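Local coordinates for protein maleate cis-trans isomerase (Pseudomonas putida, PDB 4FQ5) that probably catalyses the cis-trans isomerisation of maleate to fumarate, and is captured here as a substituted variant with maleic acid bound, at residues A151-V156 / D211-I216; I216-A221 / K239-A244. The protein carries 1 engineered substitution. One frame throughout, in Å; residues are numbered along the deposited sequence.

Contact 1 of 2, residues A151-V156 / D211-I216; sequences AKRVAV and DDVDAI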
# COMPACT_ATOMS: atom_id res chain seq x y z
N ALA A 151 -2.82 -20.53 26.16
CA ALA A 151 -2.63 -21.89 25.70
C ALA A 151 -1.72 -22.66 26.67
O ALA A 151 -0.67 -22.16 27.07
CB ALA A 151 -2.06 -21.90 24.29
N LYS A 152 -2.14 -23.86 27.04
CA LYS A 152 -1.42 -24.68 28.02
C LYS A 152 -0.65 -25.82 27.35
O LYS A 152 0.33 -26.33 27.90
CB LYS A 152 -2.40 -25.26 29.04
CG LYS A 152 -2.27 -24.66 30.43
CD LYS A 152 -3.00 -23.33 30.56
CE LYS A 152 -2.40 -22.54 31.71
NZ LYS A 152 -3.39 -21.63 32.35
N ARG A 153 -1.14 -26.21 26.18
CA ARG A 153 -0.59 -27.32 25.44
C ARG A 153 -0.50 -26.87 23.99
O ARG A 153 -1.37 -26.15 23.50
CB ARG A 153 -1.50 -28.55 25.58
CG ARG A 153 -0.87 -29.87 25.20
CD ARG A 153 -1.68 -31.04 25.75
NE ARG A 153 -0.84 -32.20 26.04
CZ ARG A 153 -0.58 -33.18 25.17
NH1 ARG A 153 0.19 -34.20 25.53
NH2 ARG A 153 -1.10 -33.15 23.96
N VAL A 154 0.55 -27.30 23.31
CA VAL A 154 0.87 -26.78 22.00
C VAL A 154 1.37 -27.89 21.08
O VAL A 154 2.01 -28.84 21.53
CB VAL A 154 1.88 -25.60 22.18
CG1 VAL A 154 3.11 -25.73 21.30
CG2 VAL A 154 1.17 -24.26 22.03
N ALA A 155 1.03 -27.80 19.80
CA ALA A 155 1.66 -28.63 18.78
C ALA A 155 2.65 -27.76 18.03
O ALA A 155 2.44 -26.56 17.90
CB ALA A 155 0.62 -29.23 17.84
N VAL A 156 3.74 -28.36 17.55
CA VAL A 156 4.87 -27.58 17.03
C VAL A 156 5.45 -28.19 15.75
O VAL A 156 5.79 -29.37 15.72
CB VAL A 156 6.03 -27.49 18.07
CG1 VAL A 156 7.18 -26.65 17.53
CG2 VAL A 156 5.54 -26.91 19.38
N ASP A 211 -6.43 -31.95 18.08
CA ASP A 211 -7.64 -31.86 18.90
C ASP A 211 -7.33 -31.64 20.38
O ASP A 211 -8.09 -30.98 21.08
CB ASP A 211 -8.53 -33.09 18.70
CG ASP A 211 -7.82 -34.40 19.03
OD1 ASP A 211 -7.47 -35.14 18.09
OD2 ASP A 211 -7.60 -34.68 20.23
N ASP A 212 -6.22 -32.21 20.86
CA ASP A 212 -5.83 -32.13 22.27
C ASP A 212 -4.86 -30.98 22.56
O ASP A 212 -4.17 -30.96 23.58
CB ASP A 212 -5.21 -33.46 22.72
CG ASP A 212 -3.82 -33.70 22.13
OD1 ASP A 212 -3.57 -33.31 20.97
OD2 ASP A 212 -2.98 -34.27 22.85
N VAL A 213 -4.84 -30.00 21.66
CA VAL A 213 -3.87 -28.91 21.72
C VAL A 213 -4.62 -27.58 21.81
O VAL A 213 -5.74 -27.46 21.31
CB VAL A 213 -2.95 -29.02 20.48
CG1 VAL A 213 -2.73 -27.69 19.78
CG2 VAL A 213 -1.65 -29.73 20.84
N ASP A 214 -4.03 -26.58 22.47
CA ASP A 214 -4.66 -25.26 22.59
C ASP A 214 -4.25 -24.30 21.47
O ASP A 214 -5.04 -23.44 21.07
CB ASP A 214 -4.36 -24.63 23.95
CG ASP A 214 -5.00 -25.37 25.11
OD1 ASP A 214 -6.02 -26.07 24.91
OD2 ASP A 214 -4.48 -25.25 26.24
N ALA A 215 -3.02 -24.43 20.99
CA ALA A 215 -2.53 -23.60 19.90
C ALA A 215 -1.53 -24.39 19.07
O ALA A 215 -0.93 -25.35 19.55
CB ALA A 215 -1.90 -22.32 20.43
N ILE A 216 -1.38 -23.99 17.81
CA ILE A 216 -0.47 -24.66 16.88
C ILE A 216 0.64 -23.69 16.52
O ILE A 216 0.38 -22.55 16.11
CB ILE A 216 -1.21 -25.14 15.61
CG1 ILE A 216 -2.27 -26.19 15.96
CG2 ILE A 216 -0.23 -25.70 14.58
CD1 ILE A 216 -3.36 -26.35 14.92
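Arg153 and Asp212 form a salt bridge, NH2 of the arginine lying 2.5 Å from OD2 of the aspartate. The guanidinium and carboxylate planes are turned 56° apart, so the two groups do not pair flat, and one nitrogen and one oxygen do the touching. The arginine reaches across because CG stands anti to the backbone N (chi1 -163°) and the chain stays extended to NE, which is held by a second salt bridge to Glu178. Asp214 works on the backbone instead: its OD2 accepts Lys152 N at 2.8 Å through the anti lone pair, the N-H nearly straight at 164°, and takes a weak, bent bond from the amide of Arg153. With a leucine in place of Asp214, the amide of Lys152 would probably be left without its acceptor, and the weak bond from Arg153 N would go too.

In return, Arg153 O accepts Asp214 N at 2.9 Å, the donor standing above the carbonyl plane, with a weak second bond from Ala215 N. Beyond this shared acceptor, regular parallel pairing takes over: Ala155 N donates to Ala215 O at 3.1 Å, and Val154 CA adds a C-H contact to the same oxygen. Small side chains close the rest. Ala151 CB meets Asp214 CB and Ala215 CB, the latter at 3.9 Å, and Val154 CG2 also touches Ala215 CB; Ala151 and Val154 both rest on Ile146 of helix 138-149. Ala155 CB packs against Val213 CG2 at 3.8 Å. The polar bonds thus gather where the two strands of the parallel sheet begin, the Arg153-Asp212 pair at a partly exposed margin, while further along backbone bonds and short apolar groups carry a buried join.

Contact 2 of 2, residues I216-A221 / K239-A244; sequences IVISAA and KPVISA. Engineered in segment 216-221: Ala221 (natural residue Cys). With MAE (maleic acid), chain C.
Ile216 opens the pairing with Pro240 and Ile242: its N donates to Pro240 O at 2.8 Å, and its O accepts Ile242 N at 2.9 Å. Its side chain crosses that of Lys239 at about a right angle, CD1 against CB, while the lysine NZ bonds back to Val213 O. Val217 turns to the other face, where CG2 meets Ile242 CG1 at 4.0 Å beside Leu142 of helix 138-149. These parallel strands are the two ends of a beta-alpha-beta unit whose helix, 230-237, packs on Ile218 and Val241. The chain turns a corner at Ile218, yet its N still reaches Ile242 O at 2.9 Å; CB and CG2 both lie 3.7 Å from Val241 CG1, which stands anti to its own backbone N (chi1 175°). Past the corner, Ser219 O accepts Ala244 N at 2.9 Å, just where Ser243, the N-cap, closes the first turn of helix 244-255 by bonding its OG to Val246 N. Ser219 OG donates to Ala221 O at 2.6 Å, linking side chain to backbone two residues on. Ala220 O rests on Ala244 CB. Ala221, engineered from the natural cysteine predicted to be the proton donor, lies in the maleic acid pocket, its CA 3.6 Å from O4 of the ligand.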
# COMPACT_ATOMS: atom_id res chain seq x y z
N ILE A 216 -1.38 -23.99 17.81
CA ILE A 216 -0.47 -24.66 16.88
C ILE A 216 0.64 -23.69 16.52
O ILE A 216 0.38 -22.55 16.11
CB ILE A 216 -1.21 -25.14 15.61
CG1 ILE A 216 -2.27 -26.19 15.96
CG2 ILE A 216 -0.23 -25.70 14.58
CD1 ILE A 216 -3.36 -26.35 14.92
N VAL A 217 1.88 -24.14 16.71
CA VAL A 217 3.04 -23.39 16.28
C VAL A 217 3.41 -23.92 14.91
O VAL A 217 4.03 -24.98 14.79
CB VAL A 217 4.23 -23.52 17.27
CG1 VAL A 217 5.45 -22.77 16.76
CG2 VAL A 217 3.83 -23.01 18.65
N ILE A 218 2.99 -23.18 13.88
CA ILE A 218 3.17 -23.59 12.49
C ILE A 218 4.64 -23.55 12.06
O ILE A 218 5.04 -24.27 11.14
CB ILE A 218 2.28 -22.75 11.53
CG1 ILE A 218 2.26 -23.34 10.12
CG2 ILE A 218 2.70 -21.28 11.51
CD1 ILE A 218 1.09 -22.89 9.26
N SER A 219 5.43 -22.69 12.70
CA SER A 219 6.88 -22.68 12.53
C SER A 219 7.54 -22.13 13.78
O SER A 219 7.26 -20.99 14.19
CB SER A 219 7.30 -21.84 11.32
OG SER A 219 8.71 -21.91 11.14
N ALA A 220 8.38 -22.95 14.41
CA ALA A 220 9.21 -22.49 15.53
C ALA A 220 10.40 -21.72 14.99
O ALA A 220 11.02 -20.93 15.70
CB ALA A 220 9.68 -23.68 16.36
N ALA A 221 10.73 -21.96 13.73
CA ALA A 221 11.83 -21.29 13.07
C ALA A 221 11.37 -20.05 12.34
O ALA A 221 10.21 -19.93 11.92
CB ALA A 221 12.53 -22.22 12.10
N LYS A 239 -8.07 -23.99 15.58
CA LYS A 239 -7.17 -23.64 16.68
C LYS A 239 -6.38 -22.37 16.34
O LYS A 239 -6.13 -22.09 15.17
CB LYS A 239 -6.22 -24.80 16.99
CG LYS A 239 -6.60 -25.67 18.19
CD LYS A 239 -7.99 -26.28 18.10
CE LYS A 239 -8.14 -27.50 19.01
NZ LYS A 239 -8.25 -27.15 20.46
N PRO A 240 -6.00 -21.59 17.37
CA PRO A 240 -5.09 -20.48 17.13
C PRO A 240 -3.78 -20.99 16.54
O PRO A 240 -3.26 -22.04 16.98
CB PRO A 240 -4.85 -19.91 18.53
CG PRO A 240 -6.05 -20.30 19.31
CD PRO A 240 -6.49 -21.62 18.76
N VAL A 241 -3.27 -20.28 15.54
CA VAL A 241 -2.00 -20.62 14.92
C VAL A 241 -1.05 -19.45 15.08
O VAL A 241 -1.42 -18.30 14.80
CB VAL A 241 -2.17 -20.99 13.44
CG1 VAL A 241 -0.82 -21.22 12.77
CG2 VAL A 241 -3.04 -22.23 13.29
N ILE A 242 0.15 -19.74 15.56
CA ILE A 242 1.20 -18.74 15.68
C ILE A 242 2.48 -19.26 15.05
O ILE A 242 2.60 -20.45 14.77
CB ILE A 242 1.49 -18.36 17.15
CG1 ILE A 242 1.95 -19.59 17.96
CG2 ILE A 242 0.27 -17.68 17.76
CD1 ILE A 242 2.27 -19.28 19.41
N SER A 243 3.41 -18.34 14.81
CA SER A 243 4.73 -18.68 14.32
C SER A 243 5.72 -17.82 15.09
O SER A 243 5.32 -16.83 15.70
CB SER A 243 4.85 -18.39 12.83
OG SER A 243 4.74 -17.00 12.58
N ALA A 244 6.99 -18.21 15.07
CA ALA A 244 8.03 -17.40 15.71
C ALA A 244 8.00 -15.96 15.18
O ALA A 244 8.14 -15.01 15.94
CB ALA A 244 9.41 -18.02 15.50
C1 MAE C . 16.54 -19.24 11.23
O1 MAE C . 16.98 -18.65 10.23
O2 MAE C . 15.46 -19.86 11.25
C2 MAE C . 17.37 -19.23 12.45
C3 MAE C . 16.93 -19.54 13.66
C4 MAE C . 15.54 -19.93 13.99
O3 MAE C . 15.33 -21.08 14.36
O4 MAE C . 14.62 -19.11 13.94

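Overall arrangement
Contacts 1 and 2 lie side by side in one parallel sheet, ordered 178-184, 153-158, 215-217, 241-243, with their centres about 10 Å apart. Strand 215-217 is common to both, and Ile216 belongs to each: it pairs with strand 153-158 on one flank and strand 241-243 on the other. Along the chain, contact 1 closes before contact 2 opens. The two also touch directly, Ala155 O lying 2.8 Å from Val217 N, a probable hydrogen bond. The centre of contact 1 lies about 17 Å from the centre of the chain, that of contact 2 about 9 Å, so the shared strand runs from the periphery inward to the loop carrying Ala221, beside the bound maleic acid.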